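Local coordinates for protein acetyltransferase, GNAT family (Enterococcus faecalis, PDB 1U6M) that probably transfers an acyl group, most likely acetyl from acetyl-CoA, to an acceptor substrate, at residues G12-K24 / E36-A48. Numbering follows the deposited sequence.
Sequences GQAIARLVLVILK and EEQMIDLLAEATA
A16 meets L43 in the apolar centre of the contact, CB to CB at 3.6 Å. The axes of helices 12-24 and 36-47 approach to 8.0 Å and run at 123° to each other. Small residues suit such a close crossing: the methyl of A16 also lies 3.4 Å from the carbonyl O of I40, and G12, lacking a side chain, lets CG2 of T47 come to 3.3 Å from its CA. Packing is knobs-into-holes. L43 fills the hole formed by A16, V19, L20 and L23, and its CD1 meets CD1 of L23 tip to tip at 4.1 Å. I40 enters the neighbouring hole of Q13, A16, R17 and L20. With CG1 anti to its carbonyl carbon (chi1 -70°), it sends CD1 to L20, while CG2, the other branch, lies over one face of the R17 guanidinium, 3.8 Å above the plane and offset toward its rim. R17 and Q13 both set out away from helix 36-47, yet are long enough to fold guanidinium and amide back over I40 at the rim, where Q13 NE2 also reaches CB of A44. At the other end K24 NZ and E36 OE1 form a salt bridge of 2.6 Å, the ammonium approaching from above the carboxylate plane, 48° out of it; E36 OE2 rests against CD1 of L20. The two helices form the N-terminal helical pair of the GNAT fold. Helix 12-25 packs on the central sheet through L18 on I71 and I22 on T117, whereas L42, on helix 36-47, packs on V90 and F91 of helix 85-93.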
ATOM      1  N   GLY A  12       9.216   0.562 -10.851  1.00 22.40           N
ATOM      2  CA  GLY A  12       8.048  -0.228 -11.270  1.00 21.51           C
ATOM      3  C   GLY A  12       8.140  -1.719 -11.039  1.00 21.31           C
ATOM      4  O   GLY A  12       7.266  -2.294 -10.391  1.00 21.40           O
ATOM      5  N   GLN A  13       9.175  -2.367 -11.559  1.00 21.26           N
ATOM      6  CA  GLN A  13       9.307  -3.818 -11.379  1.00 21.51           C
ATOM      7  C   GLN A  13       9.460  -4.175  -9.893  1.00 21.71           C
ATOM      8  O   GLN A  13       8.841  -5.165  -9.418  1.00 22.53           O
ATOM      9  CB  GLN A  13      10.496  -4.357 -12.197  1.00 22.45           C
ATOM     10  CG  GLN A  13      10.338  -4.258 -13.731  1.00 24.67           C
ATOM     11  CD  GLN A  13       9.499  -5.397 -14.250  1.00 28.25           C
ATOM     12  OE1 GLN A  13       9.644  -6.529 -13.779  1.00 30.31           O
ATOM     13  NE2 GLN A  13       8.580  -5.109 -15.176  1.00 29.38           N
ATOM     14  N   ALA A  14      10.232  -3.369  -9.136  1.00 20.92           N
ATOM     15  CA  ALA A  14      10.445  -3.687  -7.718  1.00 21.05           C
ATOM     16  C   ALA A  14       9.144  -3.559  -6.906  1.00 19.96           C
ATOM     17  O   ALA A  14       8.844  -4.389  -6.093  1.00 20.28           O
ATOM     18  CB  ALA A  14      11.628  -2.800  -7.084  1.00 21.49           C
ATOM     19  N   ILE A  15       8.373  -2.519  -7.176  1.00 19.12           N
ATOM     20  CA  ILE A  15       7.099  -2.309  -6.547  1.00 18.45           C
ATOM     21  C   ILE A  15       6.154  -3.455  -6.927  1.00 18.99           C
ATOM     22  O   ILE A  15       5.486  -4.031  -6.056  1.00 18.73           O
ATOM     23  CB  ILE A  15       6.452  -0.936  -7.017  1.00 18.25           C
ATOM     24  CG1 ILE A  15       7.244   0.263  -6.550  1.00 15.82           C
ATOM     25  CG2 ILE A  15       4.999  -0.849  -6.588  1.00 17.10           C
ATOM     26  CD1 ILE A  15       6.833   1.557  -7.298  1.00 17.73           C
ATOM     27  N   ALA A  16       6.130  -3.794  -8.222  1.00 19.30           N
ATOM     28  CA  ALA A  16       5.274  -4.880  -8.747  1.00 20.35           C
ATOM     29  C   ALA A  16       5.561  -6.234  -8.075  1.00 21.91           C
ATOM     30  O   ALA A  16       4.624  -6.976  -7.726  1.00 22.81           O
ATOM     31  CB  ALA A  16       5.400  -4.958 -10.302  1.00 20.01           C
ATOM     32  N   ARG A  17       6.836  -6.532  -7.807  1.00 23.62           N
ATOM     33  CA  ARG A  17       7.223  -7.795  -7.147  1.00 26.36           C
ATOM     34  C   ARG A  17       6.709  -7.851  -5.719  1.00 25.08           C
ATOM     35  O   ARG A  17       6.252  -8.919  -5.233  1.00 25.18           O
ATOM     36  CB  ARG A  17       8.742  -7.991  -7.175  1.00 25.68           C
ATOM     37  CG  ARG A  17       9.203  -8.367  -8.533  1.00 29.96           C
ATOM     38  CD  ARG A  17      10.757  -8.445  -8.803  1.00 34.12           C
ATOM     39  NE  ARG A  17      10.886  -8.089 -10.240  1.00 47.67           N
ATOM     40  CZ  ARG A  17      10.643  -8.904 -11.285  1.00 52.01           C
ATOM     41  NH1 ARG A  17      10.329 -10.193 -11.126  1.00 51.58           N
ATOM     42  NH2 ARG A  17      10.744  -8.425 -12.518  1.00 53.93           N
ATOM     43  N   LEU A  18       6.781  -6.692  -5.055  1.00 23.42           N
ATOM     44  CA  LEU A  18       6.330  -6.573  -3.702  1.00 22.48           C
ATOM     45  C   LEU A  18       4.799  -6.677  -3.632  1.00 22.50           C
ATOM     46  O   LEU A  18       4.265  -7.362  -2.756  1.00 21.81           O
ATOM     47  CB  LEU A  18       6.865  -5.269  -3.081  1.00 22.14           C
ATOM     48  CG  LEU A  18       8.367  -5.217  -2.794  1.00 22.69           C
ATOM     49  CD1 LEU A  18       8.793  -3.796  -2.423  1.00 23.17           C
ATOM     50  CD2 LEU A  18       8.729  -6.247  -1.695  1.00 22.35           C
ATOM     51  N   VAL A  19       4.108  -5.985  -4.543  1.00 22.91           N
ATOM     52  CA  VAL A  19       2.628  -6.064  -4.669  1.00 23.58           C
ATOM     53  C   VAL A  19       2.123  -7.484  -4.994  1.00 25.34           C
ATOM     54  O   VAL A  19       1.157  -7.945  -4.404  1.00 26.57           O
ATOM     55  CB  VAL A  19       2.049  -5.025  -5.708  1.00 22.82           C
ATOM     56  CG1 VAL A  19       0.580  -5.186  -5.867  1.00 21.76           C
ATOM     57  CG2 VAL A  19       2.322  -3.625  -5.219  1.00 21.78           C
ATOM     58  N   LEU A  20       2.777  -8.184  -5.914  1.00 26.88           N
ATOM     59  CA  LEU A  20       2.445  -9.588  -6.154  1.00 27.50           C
ATOM     60  C   LEU A  20       2.283 -10.357  -4.872  1.00 28.50           C
ATOM     61  O   LEU A  20       1.421 -11.241  -4.803  1.00 29.54           O
ATOM     62  CB  LEU A  20       3.512 -10.277  -6.976  1.00 27.33           C
ATOM     63  CG  LEU A  20       3.098 -11.329  -8.013  1.00 28.95           C
ATOM     64  CD1 LEU A  20       4.250 -12.319  -8.231  1.00 29.04           C
ATOM     65  CD2 LEU A  20       1.838 -12.047  -7.703  1.00 27.44           C
ATOM     66  N   VAL A  21       3.130 -10.085  -3.869  1.00 28.49           N
ATOM     67  CA  VAL A  21       3.068 -10.853  -2.615  1.00 28.11           C
ATOM     68  C   VAL A  21       1.711 -10.685  -1.945  1.00 28.90           C
ATOM     69  O   VAL A  21       1.077 -11.666  -1.562  1.00 28.53           O
ATOM     70  CB  VAL A  21       4.242 -10.529  -1.604  1.00 27.82           C
ATOM     71  CG1 VAL A  21       4.009 -11.196  -0.266  1.00 24.81           C
ATOM     72  CG2 VAL A  21       5.552 -10.995  -2.150  1.00 27.67           C
ATOM     73  N   ILE A  22       1.297  -9.424  -1.782  1.00 30.31           N
ATOM     74  CA  ILE A  22      -0.046  -9.027  -1.321  1.00 30.49           C
ATOM     75  C   ILE A  22      -1.208  -9.707  -2.078  1.00 32.16           C
ATOM     76  O   ILE A  22      -2.141 -10.181  -1.429  1.00 32.30           O
ATOM     77  CB  ILE A  22      -0.193  -7.478  -1.424  1.00 30.15           C
ATOM     78  CG1 ILE A  22       0.799  -6.795  -0.468  1.00 28.19           C
ATOM     79  CG2 ILE A  22      -1.623  -7.008  -1.121  1.00 29.13           C
ATOM     80  CD1 ILE A  22       1.069  -5.406  -0.816  1.00 22.80           C
ATOM     81  N   LEU A  23      -1.165  -9.707  -3.420  1.00 33.34           N
ATOM     82  CA  LEU A  23      -2.212 -10.315  -4.261  1.00 36.64           C
ATOM     83  C   LEU A  23      -1.989 -11.795  -4.049  1.00 39.44           C
ATOM     84  O   LEU A  23      -0.866 -12.215  -3.828  1.00 41.34           O
ATOM     85  CB  LEU A  23      -2.050  -9.948  -5.750  1.00 34.95           C
ATOM     86  CG  LEU A  23      -1.955  -8.471  -6.169  1.00 33.37           C
ATOM     87  CD1 LEU A  23      -2.012  -8.354  -7.626  1.00 32.41           C
ATOM     88  CD2 LEU A  23      -3.025  -7.575  -5.524  1.00 30.82           C
ATOM     89  N   LYS A  24      -2.947 -12.662  -4.022  1.00 42.02           N
ATOM     90  CA  LYS A  24      -2.338 -14.021  -3.767  1.00 46.47           C
ATOM     91  C   LYS A  24      -2.146 -14.428  -2.309  1.00 48.16           C
ATOM     92  O   LYS A  24      -2.439 -15.561  -1.969  1.00 48.80           O
ATOM     93  CB  LYS A  24      -0.948 -14.157  -4.431  1.00 46.16           C
ATOM     94  CG  LYS A  24       0.197 -14.292  -3.488  1.00 44.89           C
ATOM     95  CD  LYS A  24       1.239 -15.146  -4.130  1.00 46.54           C
ATOM     96  CE  LYS A  24       1.791 -14.522  -5.387  1.00 46.84           C
ATOM     97  NZ  LYS A  24       2.940 -15.366  -5.854  1.00 48.43           N
ATOM     98  N   GLU A  36       2.702 -15.464 -13.182  1.00 42.82           N
ATOM     99  CA  GLU A  36       3.386 -14.468 -12.330  1.00 45.61           C
ATOM    100  C   GLU A  36       4.157 -13.398 -13.107  1.00 46.92           C
ATOM    101  O   GLU A  36       4.009 -12.203 -12.822  1.00 46.28           O
ATOM    102  CB  GLU A  36       4.291 -15.131 -11.306  1.00 46.32           C
ATOM    103  CG  GLU A  36       3.486 -15.993 -10.345  1.00 50.76           C
ATOM    104  CD  GLU A  36       4.132 -16.122  -8.990  1.00 53.75           C
ATOM    105  OE1 GLU A  36       3.472 -16.703  -8.079  1.00 57.19           O
ATOM    106  OE2 GLU A  36       5.295 -15.624  -8.851  1.00 59.89           O
ATOM    107  N   GLU A  37       4.929 -13.825 -14.107  1.00 48.55           N
ATOM    108  CA  GLU A  37       5.707 -12.915 -14.907  1.00 51.24           C
ATOM    109  C   GLU A  37       4.824 -11.871 -15.529  1.00 47.14           C
ATOM    110  O   GLU A  37       5.215 -10.699 -15.563  1.00 46.69           O
ATOM    111  CB  GLU A  37       6.515 -13.645 -15.995  1.00 51.53           C
ATOM    112  CG  GLU A  37       7.382 -12.671 -16.804  1.00 57.58           C
ATOM    113  CD  GLU A  37       8.093 -13.261 -18.037  1.00 59.73           C
ATOM    114  OE1 GLU A  37       8.784 -12.462 -18.739  1.00 66.63           O
ATOM    115  OE2 GLU A  37       7.967 -14.495 -18.303  1.00 67.69           O
ATOM    116  N   GLN A  38       3.654 -12.285 -16.030  1.00 43.64           N
ATOM    117  CA  GLN A  38       2.721 -11.367 -16.739  1.00 40.90           C
ATOM    118  C   GLN A  38       2.047 -10.454 -15.738  1.00 34.97           C
ATOM    119  O   GLN A  38       1.843  -9.310 -16.039  1.00 32.05           O
ATOM    120  CB  GLN A  38       1.623 -12.072 -17.587  1.00 41.44           C
ATOM    121  CG  GLN A  38       2.113 -13.132 -18.577  1.00 45.98           C
ATOM    122  CD  GLN A  38       0.980 -14.009 -19.201  1.00 46.35           C
ATOM    123  OE1 GLN A  38       0.068 -14.575 -18.505  1.00 51.02           O
ATOM    124  NE2 GLN A  38       1.073 -14.159 -20.514  1.00 48.79           N
ATOM    125  N   MET A  39       1.683 -10.989 -14.577  1.00 31.14           N
ATOM    126  CA  MET A  39       1.127 -10.159 -13.518  1.00 30.70           C
ATOM    127  C   MET A  39       2.117  -9.045 -13.093  1.00 29.38           C
ATOM    128  O   MET A  39       1.711  -7.907 -12.926  1.00 29.12           O
ATOM    129  CB  MET A  39       0.564 -10.944 -12.317  1.00 29.98           C
ATOM    130  CG  MET A  39      -0.351 -10.054 -11.372  1.00 31.80           C
ATOM    131  SD  MET A  39      -2.006  -9.473 -12.024  1.00 32.88           S
ATOM    132  CE  MET A  39      -2.593 -11.082 -12.234  1.00 34.88           C
ATOM    133  N   ILE A  40       3.405  -9.370 -12.978  1.00 28.71           N
ATOM    134  CA  ILE A  40       4.429  -8.400 -12.612  1.00 28.19           C
ATOM    135  C   ILE A  40       4.499  -7.313 -13.676  1.00 27.75           C
ATOM    136  O   ILE A  40       4.455  -6.121 -13.324  1.00 28.20           O
ATOM    137  CB  ILE A  40       5.771  -9.108 -12.288  1.00 28.42           C
ATOM    138  CG1 ILE A  40       5.609  -9.885 -10.971  1.00 30.65           C
ATOM    139  CG2 ILE A  40       6.938  -8.123 -12.232  1.00 27.95           C
ATOM    140  CD1 ILE A  40       6.824 -10.700 -10.525  1.00 30.23           C
ATOM    141  N   ASP A  41       4.513  -7.683 -14.957  1.00 27.04           N
ATOM    142  CA  ASP A  41       4.506  -6.692 -16.046  1.00 28.21           C
ATOM    143  C   ASP A  41       3.289  -5.744 -16.057  1.00 26.70           C
ATOM    144  O   ASP A  41       3.405  -4.553 -16.327  1.00 27.07           O
ATOM    145  CB  ASP A  41       4.651  -7.399 -17.422  1.00 30.60           C
ATOM    146  CG  ASP A  41       6.125  -7.914 -17.689  1.00 38.12           C
ATOM    147  OD1 ASP A  41       6.655  -8.739 -16.914  1.00 45.60           O
ATOM    148  OD2 ASP A  41       6.773  -7.500 -18.668  1.00 44.30           O
ATOM    149  N   LEU A  42       2.120  -6.280 -15.726  1.00 24.59           N
ATOM    150  CA  LEU A  42       0.881  -5.533 -15.723  1.00 22.67           C
ATOM    151  C   LEU A  42       0.913  -4.522 -14.565  1.00 21.19           C
ATOM    152  O   LEU A  42       0.677  -3.348 -14.770  1.00 19.83           O
ATOM    153  CB  LEU A  42      -0.290  -6.525 -15.544  1.00 21.77           C
ATOM    154  CG  LEU A  42      -0.636  -7.437 -16.750  1.00 22.22           C
ATOM    155  CD1 LEU A  42      -1.676  -8.570 -16.362  1.00 22.17           C
ATOM    156  CD2 LEU A  42      -1.127  -6.662 -17.989  1.00 18.93           C
ATOM    157  N   LEU A  43       1.166  -5.009 -13.352  1.00 20.94           N
ATOM    158  CA  LEU A  43       1.407  -4.172 -12.181  1.00 21.28           C
ATOM    159  C   LEU A  43       2.413  -3.072 -12.461  1.00 21.55           C
ATOM    160  O   LEU A  43       2.100  -1.896 -12.192  1.00 22.77           O
ATOM    161  CB  LEU A  43       1.878  -5.054 -11.006  1.00 21.09           C
ATOM    162  CG  LEU A  43       0.805  -6.006 -10.475  1.00 20.68           C
ATOM    163  CD1 LEU A  43       1.372  -7.108  -9.495  1.00 15.57           C
ATOM    164  CD2 LEU A  43      -0.384  -5.171  -9.815  1.00 20.53           C
ATOM    165  N   ALA A  44       3.581  -3.415 -13.050  1.00 22.12           N
ATOM    166  CA  ALA A  44       4.667  -2.402 -13.317  1.00 22.47           C
ATOM    167  C   ALA A  44       4.204  -1.341 -14.224  1.00 23.83           C
ATOM    168  O   ALA A  44       4.458  -0.135 -13.993  1.00 25.55           O
ATOM    169  CB  ALA A  44       5.909  -3.019 -13.876  1.00 21.67           C
ATOM    170  N   GLU A  45       3.492  -1.748 -15.260  1.00 24.29           N
ATOM    171  CA  GLU A  45       2.900  -0.760 -16.145  1.00 25.23           C
ATOM    172  C   GLU A  45       1.891   0.137 -15.413  1.00 23.62           C
ATOM    173  O   GLU A  45       1.867   1.321 -15.666  1.00 24.04           O
ATOM    174  CB  GLU A  45       2.265  -1.459 -17.368  1.00 26.13           C
ATOM    175  CG  GLU A  45       1.716  -0.490 -18.420  1.00 27.92           C
ATOM    176  CD  GLU A  45       1.140  -1.195 -19.677  1.00 27.90           C
ATOM    177  OE1 GLU A  45       0.377  -0.496 -20.418  1.00 27.32           O
ATOM    178  OE2 GLU A  45       1.456  -2.424 -19.895  1.00 30.10           O
ATOM    179  N   ALA A  46       1.072  -0.391 -14.493  1.00 22.45           N
ATOM    180  CA  ALA A  46       0.055   0.470 -13.798  1.00 21.66           C
ATOM    181  C   ALA A  46       0.724   1.533 -12.819  1.00 21.53           C
ATOM    182  O   ALA A  46       0.237   2.636 -12.588  1.00 20.72           O
ATOM    183  CB  ALA A  46      -0.987  -0.412 -13.065  1.00 19.22           C
ATOM    184  N   THR A  47       1.836   1.113 -12.235  1.00 22.09           N
ATOM    185  CA  THR A  47       2.796   1.909 -11.445  1.00 22.86           C
ATOM    186  C   THR A  47       3.172   3.290 -12.039  1.00 24.16           C
ATOM    187  O   THR A  47       3.445   4.254 -11.285  1.00 24.65           O
ATOM    188  CB  THR A  47       4.009   0.978 -11.259  1.00 22.42           C
ATOM    189  OG1 THR A  47       3.927   0.364  -9.975  1.00 21.73           O
ATOM    190  CG2 THR A  47       5.262   1.592 -11.514  1.00 20.67           C
ATOM    191  N   ALA A  48       3.149   3.381 -13.370  1.00 24.38           N
ATOM    192  CA  ALA A  48       3.504   4.596 -14.080  1.00 25.32           C
ATOM    193  C   ALA A  48       2.381   5.614 -14.045  1.00 26.78           C
ATOM    194  O   ALA A  48       2.637   6.772 -14.261  1.00 29.04           O
ATOM    195  CB  ALA A  48       3.945   4.294 -15.528  1.00 23.70           C
TER
HETATM  196  O   HOH W   1       8.313  -9.238 -15.206  1.00 51.36           O